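Local coordinates for adenosine monophosphate-protein transferase (Thermoplasma acidophilum, PDB 1RLH), which is of unknown function but belongs to the adenosine-specific kinase family and may transfer AMP to proteins, at residues A[93-98]-A[112-117]. Sequence-based numbering, arbitrary orientation.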
loop_
_atom_site.group_PDB
_atom_site.type_symbol
_atom_site.label_atom_id
_atom_site.label_comp_id
_atom_site.label_asym_id
_atom_site.label_seq_id
_atom_site.Cartn_x
_atom_site.Cartn_y
_atom_site.Cartn_z
ATOM N N HIS A 93 7.967 3.422 5.492
ATOM C CA HIS A 93 8.176 3.415 4.047
ATOM C C HIS A 93 7.182 2.625 3.206
ATOM O O HIS A 93 7.435 2.325 2.038
ATOM C CB HIS A 93 9.619 3.010 3.736
ATOM C CG HIS A 93 10.605 4.106 4.006
ATOM N ND1 HIS A 93 11.963 3.893 4.099
ATOM C CD2 HIS A 93 10.421 5.437 4.194
ATOM C CE1 HIS A 93 12.573 5.040 4.334
ATOM N NE2 HIS A 93 11.660 5.993 4.396
ATOM N N THR A 94 6.042 2.300 3.800
ATOM C CA THR A 94 4.999 1.604 3.072
ATOM C C THR A 94 4.211 2.683 2.331
ATOM O O THR A 94 4.092 3.815 2.816
ATOM C CB THR A 94 3.993 0.909 4.018
ATOM O OG1 THR A 94 4.673 -0.024 4.869
ATOM C CG2 THR A 94 2.920 0.188 3.208
ATOM N N PHE A 95 3.710 2.354 1.145
ATOM C CA PHE A 95 2.851 3.282 0.428
ATOM C C PHE A 95 1.648 2.484 -0.056
ATOM O O PHE A 95 1.749 1.281 -0.320
ATOM C CB PHE A 95 3.582 4.010 -0.722
ATOM C CG PHE A 95 4.033 3.126 -1.854
ATOM C CD1 PHE A 95 3.152 2.756 -2.867
ATOM C CD2 PHE A 95 5.360 2.724 -1.943
ATOM C CE1 PHE A 95 3.586 2.008 -3.957
ATOM C CE2 PHE A 95 5.808 1.972 -3.034
ATOM C CZ PHE A 95 4.921 1.615 -4.041
ATOM N N VAL A 96 0.497 3.145 -0.099
ATOM C CA VAL A 96 -0.746 2.520 -0.527
ATOM C C VAL A 96 -1.412 3.443 -1.531
ATOM O O VAL A 96 -1.577 4.632 -1.271
ATOM C CB VAL A 96 -1.729 2.315 0.659
ATOM C CG1 VAL A 96 -3.064 1.790 0.141
ATOM C CG2 VAL A 96 -1.140 1.338 1.679
ATOM N N ILE A 97 -1.779 2.892 -2.680
ATOM C CA ILE A 97 -2.442 3.670 -3.716
ATOM C C ILE A 97 -3.769 2.994 -4.051
ATOM O O ILE A 97 -3.838 1.773 -4.158
ATOM C CB ILE A 97 -1.579 3.746 -5.001
ATOM C CG1 ILE A 97 -0.259 4.462 -4.710
ATOM C CG2 ILE A 97 -2.340 4.478 -6.101
ATOM C CD1 ILE A 97 0.765 4.333 -5.835
ATOM N N LEU A 98 -4.826 3.789 -4.178
ATOM C CA LEU A 98 -6.141 3.267 -4.536
ATOM C C LEU A 98 -6.589 4.037 -5.766
ATOM O O LEU A 98 -6.549 5.264 -5.778
ATOM C CB LEU A 98 -7.142 3.462 -3.394
ATOM C CG LEU A 98 -7.063 2.443 -2.254
ATOM C CD1 LEU A 98 -7.963 2.870 -1.111
ATOM C CD2 LEU A 98 -7.474 1.072 -2.769
ATOM N N LYS A 112 4.035 0.009 -12.834
ATOM C CA LYS A 112 5.369 0.026 -13.430
ATOM C C LYS A 112 6.149 1.240 -12.946
ATOM O O LYS A 112 7.342 1.151 -12.661
ATOM C CB LYS A 112 5.285 0.071 -14.961
ATOM C CG LYS A 112 4.699 -1.167 -15.615
ATOM C CD LYS A 112 4.687 -1.000 -17.133
ATOM C CE LYS A 112 4.138 -2.228 -17.837
ATOM N NZ LYS A 112 4.997 -3.421 -17.605
ATOM N N MET A 113 5.475 2.381 -12.865
ATOM C CA MET A 113 6.126 3.603 -12.416
ATOM C C MET A 113 6.539 3.497 -10.953
ATOM O O MET A 113 7.603 3.979 -10.571
ATOM C CB MET A 113 5.203 4.804 -12.622
ATOM C CG MET A 113 4.929 5.114 -14.090
ATOM S SD MET A 113 6.438 5.462 -15.026
ATOM C CE MET A 113 6.747 3.868 -15.796
ATOM N N CYS A 114 5.703 2.863 -10.136
ATOM C CA CYS A 114 6.030 2.698 -8.724
ATOM C C CYS A 114 7.258 1.806 -8.590
ATOM O O CYS A 114 8.060 1.980 -7.674
ATOM C CB CYS A 114 4.858 2.074 -7.967
ATOM S SG CYS A 114 3.455 3.187 -7.723
ATOM N N GLN A 115 7.402 0.855 -9.509
ATOM C CA GLN A 115 8.540 -0.061 -9.486
ATOM C C GLN A 115 9.856 0.666 -9.724
ATOM O O GLN A 115 10.926 0.150 -9.397
ATOM C CB GLN A 115 8.374 -1.155 -10.540
ATOM C CG GLN A 115 7.354 -2.218 -10.189
ATOM C CD GLN A 115 7.211 -3.253 -11.285
ATOM O OE1 GLN A 115 6.749 -2.946 -12.381
ATOM N NE2 GLN A 115 7.618 -4.485 -10.998
ATOM N N GLU A 116 9.779 1.860 -10.298
ATOM C CA GLU A 116 10.980 2.644 -10.561
ATOM C C GLU A 116 11.510 3.289 -9.283
ATOM O O GLU A 116 12.687 3.635 -9.194
ATOM C CB GLU A 116 10.690 3.730 -11.597
ATOM C CG GLU A 116 10.660 3.228 -13.032
ATOM C CD GLU A 116 10.360 4.331 -14.028
ATOM O OE1 GLU A 116 10.761 5.487 -13.773
ATOM O OE2 GLU A 116 9.734 4.039 -15.071
ATOM N N VAL A 117 10.637 3.445 -8.295
ATOM C CA VAL A 117 11.020 4.065 -7.033
ATOM C C VAL A 117 10.662 3.203 -5.825
ATOM O O VAL A 117 10.682 3.677 -4.688
ATOM C CB VAL A 117 10.337 5.438 -6.870
ATOM C CG1 VAL A 117 10.830 6.400 -7.948
ATOM C CG2 VAL A 117 8.826 5.277 -6.953
#
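Cys114 meets Phe95 and Ile97 chiefly through its sulfur and is the one residue of 112-117 that comes within 4.5 Å of the strand segment. SG lies 3.5 Å from Ile97 CD1 and 3.9 Å from Phe95 CE1, the end methyl of one residue and, in the other, a ring carbon next to the far end. Its approach to the aromatic group is oblique: SG stands 5.0 Å from the centroid of the Phe95 ring and 55° off the ring normal, a sulfur-aromatic contact. Cys114 CB adds a second touch, 4.0 Å from Phe95 CZ.

Two different torsions bring the strand residues to the same sulfur. Phe95 has CG between its backbone N and carbonyl carbon (chi1 65°), whereas Ile97 holds CG1 anti to the carbonyl carbon and extends on to CD1 with chi2 at 168°. The CA atoms of Phe95 and Cys114 remain 9.7 Å apart, and no hydrogen bond links the segments; side-chain packing alone bridges them, burying 126 Å² in total.

All three residues are buried. Phe95 also touches Leu43 of helix 41-46, and Cys114 reaches Ile47 just beyond that helix. Helix 104-115 thus packs on one face of the five-stranded antiparallel sheet through strand 94-100, while Val96 and Leu98 meet helix 76-89 on the opposite face.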